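YrbA (Sinorhizobium meliloti 2011, PDB 5NFM) is a BolA-family protein that binds divalent metal cations, copper(II) among them, through two conserved histidines. Local coordinates at residues Asp8-Gly13 with Val19-Leu24; Met51-Leu56 with Gly62-Leu67. All blocks are in the same frame, centred on the assembly; numbering follows the deposited sequence.

Contact 1. Residues Asp8-Gly13 with Val19-Leu24; sequences DMIKAG and VTIRDL. With LI (lithium ion), chain B.
Ile10 and Lys11 of the helical segment 8-13 meet Val19 and Ile21 of strand 19-23, which runs nearly antiparallel to the helix, at 160°. The two axes come within 9.4 Å of each other. The backbones are nearest at Lys11 and Val19, whose CA atoms lie 7.4 Å apart. No direct hydrogen bond joins the segments.

Val19 makes two of the three side-chain contacts, both through one methyl. Its CG1 is anti to the backbone N (chi1 179°), which leaves CG2 beside that N and turned to the helix. There CG2 touches two side chains. Val19 CG2 touches Ile10 CG2 at 3.6 Å, where the two branched side chains meet at a slant. It also meets the aliphatic part of Lys11, with Val19 CG2 3.6 Å from Lys11 CG; here the side chains pass in opposite directions. The lysine chain bends at chi3 (67°), and its NZ gives a hydrogen bond to a water. The same water accepts a bond from Val19 N at 3.0 Å, and so bridges the two segments. Further along the strand, Ile10 CD1 and Ile21 CD1 make a looser contact at 4.4 Å.

Where the strand ends, Asp23 OD1 and Leu24 O bind lithium, at 1.8 and 1.9 Å from the ion. Asp27 and His30 complete that site.

Ile10 also packs on Val35 of strand 31-36 and on Val52 and Leu56 of helix 45-56. Ile21 reaches Ile6 in helix 5-13 and Ala33 in strand 31-36. Helices 5-13 and 45-56 lie beside each other on the same face of the three-stranded sheet, with Ile10 at the seam.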
ATOM      1  N   ASP A   8       8.770   0.862  -1.006  1.00  2.42           N
ATOM      2  CA  ASP A   8       9.408   2.001  -1.662  1.00  2.48           C
ATOM      3  C   ASP A   8       8.413   2.750  -2.545  1.00  2.75           C
ATOM      4  O   ASP A   8       8.374   3.987  -2.543  1.00  3.64           O
ATOM      5  CB  ASP A   8      10.581   1.526  -2.530  1.00  2.99           C
ATOM      6  CG  ASP A   8      11.828   1.120  -1.737  1.00  3.43           C
ATOM      7  OD1 ASP A   8      11.925   1.391  -0.526  1.00  3.70           O
ATOM      8  OD2 ASP A   8      12.728   0.537  -2.389  1.00  4.55           O
ATOM      9  N   MET A   9       7.632   2.023  -3.346  1.00  2.74           N
ATOM     10  CA  MET A   9       6.724   2.697  -4.268  1.00  3.56           C
ATOM     11  C   MET A   9       5.638   3.452  -3.513  1.00  3.06           C
ATOM     12  O   MET A   9       5.267   4.572  -3.890  1.00  3.43           O
ATOM     13  CB  MET A   9       6.130   1.691  -5.245  1.00  6.52           C
ATOM     14  CG  MET A   9       7.167   1.137  -6.210  1.00 10.10           C
ATOM     15  SD  MET A   9       6.411   0.235  -7.547  1.00 17.95           S
ATOM     16  CE  MET A   9       5.754   1.640  -8.448  1.00 34.83           C
ATOM     17  N   ILE A  10       5.111   2.864  -2.439  1.00  3.26           N
ATOM     18  CA  ILE A  10       4.094   3.563  -1.664  1.00  3.77           C
ATOM     19  C   ILE A  10       4.669   4.837  -1.064  1.00  4.14           C
ATOM     20  O   ILE A  10       4.039   5.904  -1.115  1.00  5.30           O
ATOM     21  CB  ILE A  10       3.483   2.639  -0.596  1.00  3.30           C
ATOM     22  CG1 ILE A  10       2.762   1.465  -1.266  1.00  3.84           C
ATOM     23  CG2 ILE A  10       2.534   3.438   0.293  1.00  4.86           C
ATOM     24  CD1 ILE A  10       2.296   0.378  -0.302  1.00  4.05           C
ATOM     25  N   LYS A  11       5.877   4.760  -0.504  1.00  3.69           N
ATOM     26  CA  LYS A  11       6.442   5.934   0.150  1.00  4.86           C
ATOM     27  C   LYS A  11       6.865   7.011  -0.840  1.00  4.55           C
ATOM     28  O   LYS A  11       6.832   8.199  -0.499  1.00  6.76           O
ATOM     29  CB  LYS A  11       7.571   5.512   1.072  1.00  5.85           C
ATOM     30  CG  LYS A  11       7.004   4.738   2.261  1.00 16.16           C
ATOM     31  CD  LYS A  11       8.056   4.232   3.212  1.00 29.21           C
ATOM     32  CE  LYS A  11       8.753   5.368   3.923  1.00 19.29           C
ATOM     33  NZ  LYS A  11       9.463   4.867   5.131  1.00 22.40           N
ATOM     34  N   ALA A  12       7.247   6.630  -2.059  1.00  4.28           N
ATOM     35  CA  ALA A  12       7.538   7.629  -3.086  1.00  4.19           C
ATOM     36  C   ALA A  12       6.259   8.324  -3.538  1.00  3.92           C
ATOM     37  O   ALA A  12       6.246   9.541  -3.758  1.00  4.75           O
ATOM     38  CB  ALA A  12       8.228   6.975  -4.280  1.00  5.25           C
ATOM     39  N   GLY A  13       5.179   7.557  -3.687  1.00  3.56           N
ATOM     40  CA  GLY A  13       3.951   8.107  -4.231  1.00  3.78           C
ATOM     41  C   GLY A  13       3.096   8.839  -3.221  1.00  3.29           C
ATOM     42  O   GLY A  13       2.302   9.707  -3.602  1.00  4.37           O
ATOM     43  N   VAL A  19       4.532   2.771   6.341  1.00  3.09           N
ATOM     44  CA  VAL A  19       4.145   1.564   5.622  1.00  2.81           C
ATOM     45  C   VAL A  19       4.653   0.341   6.371  1.00  3.66           C
ATOM     46  O   VAL A  19       5.818   0.289   6.773  1.00  5.37           O
ATOM     47  CB  VAL A  19       4.695   1.584   4.186  1.00  4.15           C
ATOM     48  CG1 VAL A  19       4.318   0.316   3.439  1.00  6.09           C
ATOM     49  CG2 VAL A  19       4.204   2.820   3.454  1.00  6.85           C
ATOM     50  N   THR A  20       3.777  -0.657   6.517  1.00  3.26           N
ATOM     51  CA  THR A  20       4.118  -1.961   7.075  1.00  3.39           C
ATOM     52  C   THR A  20       3.679  -3.017   6.068  1.00  3.56           C
ATOM     53  O   THR A  20       2.485  -3.130   5.785  1.00  5.28           O
ATOM     54  CB  THR A  20       3.386  -2.169   8.412  1.00  5.14           C
ATOM     55  OG1 THR A  20       3.675  -1.083   9.311  1.00  6.91           O
ATOM     56  CG2 THR A  20       3.769  -3.494   9.062  1.00  7.29           C
ATOM     57  N   ILE A  21       4.630  -3.773   5.516  1.00  3.22           N
ATOM     58  CA  ILE A  21       4.356  -4.797   4.503  1.00  3.73           C
ATOM     59  C   ILE A  21       4.595  -6.163   5.129  1.00  3.22           C
ATOM     60  O   ILE A  21       5.685  -6.412   5.663  1.00  4.02           O
ATOM     61  CB  ILE A  21       5.273  -4.641   3.267  1.00  4.90           C
ATOM     62  CG1 ILE A  21       5.131  -3.259   2.610  1.00  5.26           C
ATOM     63  CG2 ILE A  21       5.010  -5.749   2.236  1.00  5.50           C
ATOM     64  CD1 ILE A  21       3.729  -2.898   2.190  1.00  7.51           C
ATOM     65  N   ARG A  22       3.610  -7.066   5.017  1.00  3.17           N
ATOM     66  CA  ARG A  22       3.845  -8.461   5.346  1.00  4.36           C
ATOM     67  C   ARG A  22       3.541  -9.328   4.134  1.00  3.38           C
ATOM     68  O   ARG A  22       2.580  -9.101   3.393  1.00  4.52           O
ATOM     69  CB  ARG A  22       3.107  -8.923   6.605  1.00 12.54           C
ATOM     70  CG  ARG A  22       1.652  -9.217   6.456  1.00 22.64           C
ATOM     71  CD  ARG A  22       1.064  -9.562   7.819  1.00 12.58           C
ATOM     72  NE  ARG A  22      -0.344  -9.920   7.729  1.00 10.49           N
ATOM     73  CZ  ARG A  22      -0.812 -11.160   7.639  1.00  9.38           C
ATOM     74  NH1 ARG A  22       0.003 -12.210   7.635  1.00 16.18           N
ATOM     75  NH2 ARG A  22      -2.119 -11.356   7.553  1.00 12.66           N
ATOM     76  N   ASP A  23       4.396 -10.316   3.933  1.00  3.01           N
ATOM     77  CA  ASP A  23       4.263 -11.233   2.811  1.00  2.50           C
ATOM     78  C   ASP A  23       3.440 -12.434   3.269  1.00  2.40           C
ATOM     79  O   ASP A  23       3.914 -13.275   4.037  1.00  2.95           O
ATOM     80  CB  ASP A  23       5.640 -11.647   2.299  1.00  3.21           C
ATOM     81  CG  ASP A  23       5.551 -12.572   1.105  1.00  3.48           C
ATOM     82  OD1 ASP A  23       4.427 -12.984   0.756  1.00  4.27           O
ATOM     83  OD2 ASP A  23       6.600 -12.906   0.518  1.00  5.50           O
ATOM     84  N   LEU A  24       2.188 -12.501   2.819  1.00  2.35           N
ATOM     85  CA  LEU A  24       1.322 -13.618   3.187  1.00  2.44           C
ATOM     86  C   LEU A  24       1.943 -14.921   2.700  1.00  2.54           C
ATOM     87  O   LEU A  24       2.418 -15.008   1.554  1.00  2.85           O
ATOM     88  CB  LEU A  24      -0.067 -13.452   2.570  1.00  2.91           C
ATOM     89  CG  LEU A  24      -0.756 -12.119   2.853  1.00  3.72           C
ATOM     90  CD1 LEU A  24      -2.144 -12.111   2.223  1.00  7.39           C
ATOM     91  CD2 LEU A  24      -0.836 -11.835   4.338  1.00  5.53           C
TER
HETATM   92 LI    LI B 101       2.830 -13.669   0.218  1.00  2.93          LI
HETATM   93  O   HOH W   1       7.473   2.837   6.749  1.00 28.65           O

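Contact 2. Residues Met51-Leu56 with Gly62-Leu67; sequences MVYNAL and GILHAL. With CU (copper (II) ion), chain C.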
ATOM      1  N   MET A  51      -5.598   5.684  -3.664  1.00  1.83           N
ATOM      2  CA  MET A  51      -4.293   6.347  -3.633  1.00  1.89           C
ATOM      3  C   MET A  51      -3.155   5.335  -3.574  1.00  1.72           C
ATOM      4  O   MET A  51      -2.089   5.558  -4.166  1.00  2.12           O
ATOM      5  CB  MET A  51      -4.214   7.302  -2.445  1.00  2.34           C
ATOM      6  CG  MET A  51      -5.151   8.486  -2.587  1.00  3.03           C
ATOM      7  SD  MET A  51      -5.110   9.586  -1.164  1.00  7.68           S
ATOM      8  CE  MET A  51      -3.468  10.273  -1.327  1.00 11.69           C
ATOM      9  N   VAL A  52      -3.347   4.230  -2.844  1.00  1.76           N
ATOM     10  CA  VAL A  52      -2.312   3.199  -2.781  1.00  1.72           C
ATOM     11  C   VAL A  52      -2.170   2.493  -4.130  1.00  1.68           C
ATOM     12  O   VAL A  52      -1.051   2.288  -4.615  1.00  2.20           O
ATOM     13  CB  VAL A  52      -2.578   2.206  -1.633  1.00  2.09           C
ATOM     14  CG1 VAL A  52      -1.467   1.146  -1.609  1.00  2.90           C
ATOM     15  CG2 VAL A  52      -2.645   2.939  -0.290  1.00  2.50           C
ATOM     16  N   TYR A  53      -3.293   2.116  -4.763  1.00  1.80           N
ATOM     17  CA  TYR A  53      -3.188   1.525  -6.093  1.00  1.66           C
ATOM     18  C   TYR A  53      -2.445   2.471  -7.036  1.00  1.72           C
ATOM     19  O   TYR A  53      -1.573   2.044  -7.808  1.00  1.96           O
ATOM     20  CB  TYR A  53      -4.569   1.172  -6.674  1.00  2.10           C
ATOM     21  CG  TYR A  53      -5.352   0.152  -5.875  1.00  1.93           C
ATOM     22  CD1 TYR A  53      -4.781  -1.053  -5.485  1.00  2.57           C
ATOM     23  CD2 TYR A  53      -6.673   0.395  -5.525  1.00  1.91           C
ATOM     24  CE1 TYR A  53      -5.505  -1.984  -4.756  1.00  2.79           C
ATOM     25  CE2 TYR A  53      -7.402  -0.521  -4.790  1.00  2.13           C
ATOM     26  CZ  TYR A  53      -6.819  -1.709  -4.400  1.00  2.40           C
ATOM     27  OH  TYR A  53      -7.573  -2.598  -3.671  1.00  3.30           O
ATOM     28  N   ASN A  54      -2.772   3.765  -6.985  1.00  1.90           N
ATOM     29  CA  ASN A  54      -2.083   4.719  -7.852  1.00  1.77           C
ATOM     30  C   ASN A  54      -0.575   4.679  -7.616  1.00  2.02           C
ATOM     31  O   ASN A  54       0.212   4.742  -8.567  1.00  2.55           O
ATOM     32  CB  ASN A  54      -2.571   6.146  -7.593  1.00  1.98           C
ATOM     33  CG  ASN A  54      -3.994   6.393  -8.047  1.00  1.89           C
ATOM     34  OD1 ASN A  54      -4.612   5.563  -8.725  1.00  2.21           O
ATOM     35  ND2 ASN A  54      -4.516   7.556  -7.682  1.00  3.42           N
ATOM     36  N   ALA A  55      -0.153   4.615  -6.346  1.00  2.10           N
ATOM     37  CA  ALA A  55       1.270   4.657  -6.024  1.00  2.33           C
ATOM     38  C   ALA A  55       2.029   3.458  -6.590  1.00  2.37           C
ATOM     39  O   ALA A  55       3.224   3.572  -6.895  1.00  3.13           O
ATOM     40  CB  ALA A  55       1.466   4.741  -4.511  1.00  3.22           C
ATOM     41  N   LEU A  56       1.367   2.306  -6.728  1.00  2.73           N
ATOM     42  CA  LEU A  56       2.009   1.137  -7.318  1.00  2.51           C
ATOM     43  C   LEU A  56       2.148   1.234  -8.834  1.00  2.77           C
ATOM     44  O   LEU A  56       2.905   0.451  -9.416  1.00  3.74           O
ATOM     45  CB  LEU A  56       1.300  -0.163  -6.900  1.00  3.10           C
ATOM     46  CG  LEU A  56       1.853  -0.844  -5.636  1.00  3.46           C
ATOM     47  CD1 LEU A  56       3.253  -1.415  -5.880  1.00  7.10           C
ATOM     48  CD2 LEU A  56       1.856   0.084  -4.427  1.00  4.31           C
ATOM     49  N   GLY A  62      -2.205  -8.174 -10.653  1.00  5.62           N
ATOM     50  CA  GLY A  62      -3.207  -8.732  -9.759  1.00  5.22           C
ATOM     51  C   GLY A  62      -3.325  -8.022  -8.427  1.00  3.66           C
ATOM     52  O   GLY A  62      -3.795  -8.619  -7.454  1.00  3.55           O
ATOM     53  N   ILE A  63      -2.969  -6.734  -8.376  1.00  3.76           N
ATOM     54  CA  ILE A  63      -2.893  -5.992  -7.122  1.00  2.86           C
ATOM     55  C   ILE A  63      -4.216  -6.018  -6.355  1.00  2.54           C
ATOM     56  O   ILE A  63      -4.211  -6.006  -5.118  1.00  2.79           O
ATOM     57  CB  ILE A  63      -2.397  -4.553  -7.403  1.00  2.95           C
ATOM     58  CG1 ILE A  63      -2.109  -3.819  -6.097  1.00  3.00           C
ATOM     59  CG2 ILE A  63      -3.390  -3.775  -8.270  1.00  4.96           C
ATOM     60  CD1 ILE A  63      -1.368  -2.499  -6.307  1.00  3.94           C
ATOM     61  N   LEU A  64      -5.355  -6.046  -7.056  1.00  2.99           N
ATOM     62  CA  LEU A  64      -6.638  -6.063  -6.359  1.00  2.88           C
ATOM     63  C   LEU A  64      -6.696  -7.177  -5.311  1.00  2.57           C
ATOM     64  O   LEU A  64      -7.185  -6.960  -4.195  1.00  3.27           O
ATOM     65  CB  LEU A  64      -7.773  -6.221  -7.370  1.00  4.71           C
ATOM     66  CG  LEU A  64      -9.186  -6.241  -6.788  1.00  6.00           C
ATOM     67  CD1 LEU A  64      -9.535  -4.898  -6.177  1.00  8.64           C
ATOM     68  CD2 LEU A  64     -10.191  -6.628  -7.860  1.00 17.88           C
ATOM     69  N   HIS A  65      -6.225  -8.382  -5.660  1.00  2.44           N
ATOM     70  CA  HIS A  65      -6.185  -9.477  -4.695  1.00  2.45           C
ATOM     71  C   HIS A  65      -4.821  -9.662  -4.042  1.00  2.19           C
ATOM     72  O   HIS A  65      -4.751 -10.220  -2.937  1.00  2.76           O
ATOM     73  CB  HIS A  65      -6.627 -10.811  -5.332  1.00  3.03           C
ATOM     74  CG  HIS A  65      -5.571 -11.489  -6.160  1.00  3.13           C
ATOM     75  ND1 HIS A  65      -5.449 -11.310  -7.519  1.00  4.41           N
ATOM     76  CD2 HIS A  65      -4.600 -12.369  -5.812  1.00  3.36           C
ATOM     77  CE1 HIS A  65      -4.448 -12.046  -7.971  1.00  4.47           C
ATOM     78  NE2 HIS A  65      -3.912 -12.700  -6.957  1.00  3.68           N
ATOM     79  N   ALA A  66      -3.744  -9.236  -4.697  1.00  2.15           N
ATOM     80  CA  ALA A  66      -2.407  -9.577  -4.242  1.00  2.50           C
ATOM     81  C   ALA A  66      -1.847  -8.598  -3.222  1.00  2.32           C
ATOM     82  O   ALA A  66      -0.816  -8.899  -2.612  1.00  2.89           O
ATOM     83  CB  ALA A  66      -1.447  -9.700  -5.431  1.00  3.19           C
ATOM     84  N   LEU A  67      -2.492  -7.445  -3.025  1.00  2.50           N
ATOM     85  CA  LEU A  67      -2.069  -6.477  -2.009  1.00  2.46           C
ATOM     86  C   LEU A  67      -3.290  -6.117  -1.160  1.00  2.53           C
ATOM     87  O   LEU A  67      -4.066  -5.221  -1.511  1.00  3.47           O
ATOM     88  CB  LEU A  67      -1.443  -5.240  -2.658  1.00  3.04           C
ATOM     89  CG  LEU A  67      -0.773  -4.282  -1.666  1.00  3.97           C
ATOM     90  CD1 LEU A  67       0.416  -4.937  -0.976  1.00  6.88           C
ATOM     91  CD2 LEU A  67      -0.347  -3.013  -2.377  1.00  7.33           C
TER
HETATM   92 CU    CU C 102      -2.469 -14.115  -7.028  1.00  4.14          CU
HETATM   93  O   HOH W   2      -6.386  -4.760  -2.792  1.00  3.25           O
HETATM   94  O   HOH W   3      -0.493 -12.897  -7.689  1.00  8.07           O
HETATM   95  O   HOH W   4      -4.031 -15.975  -6.914  1.00 10.11           O
HETATM   96  O   HOH W   5      -1.180 -15.662  -7.205  1.00  8.45           O
HETATM   97  O   HOH W   6      -2.504 -14.316  -9.041  1.00 10.31           O
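Ile63 CD1 lies between Leu56 and Tyr53, and this apolar cluster is the heart of the contact. Ile63 CD1 is 3.6 Å from Leu56 CB and 3.8 Å from Tyr53 CD1, meeting the ring at its edge and near its plane. Ile63 CG1 is anti to the backbone N (chi1 -172°), and this carries the end of the chain across to helix 45-56. Shortened to an alanine, this residue would probably leave a gap between Leu56 and the edge of the Tyr53 ring, with the ring less firmly held. Behind this cluster, Leu67 CD2 makes looser contacts with Val52 and Leu56, 4.3 Å from Leu56 CD2.

The far end of Tyr53 is tied by water. Tyr53 OH is 2.6 Å from a water near the ring plane, and that water lies within donating distance of Leu64 O and Leu67 O, though it may not serve both at once. It can thus link the phenol to one or other of these carbonyls at the end of the short helix 63-66. Leu64 CD1 also packs against Tyr53 OH, at 3.9 Å.

Gly62 is the N-cap residue of this helix. Its phi is positive (64°), and a CB here would clash with His65 CE1. Its carbonyl O accepts from Ala66 N and lies over one face of the His65 ring. The CB of His65 points away from segment 51-56, and His65 NE2 binds copper at 2.0 Å. Four waters and His30 NE2 complete the copper shell, with the two histidine rings nearly perpendicular.

Leu67 opens strand 67-72, which pairs with strand 31-36. A long helix packed on a short one that leads into the last strand fits the BolA-like fold, here with a two-histidine metal site.

In the fold
Contact 1 joins the first helix to the edge strand of the sheet; contact 2 joins the long helix to the short helix 63-66. Their centres are 10 Å apart, and along the chain contact 1 closes before contact 2 opens. They meet in the core, where Ile10 CG1 lies 3.6 Å from Leu56 CD2 and Ile10 CA is 4.0 Å from Ala55 CB. Each contact also brings part of a metal site. Asp23 and Leu24 of contact 1 hold lithium, and His65 of contact 2 holds copper. His30 ties the two sites together, giving its backbone O to lithium and its NE2 to copper.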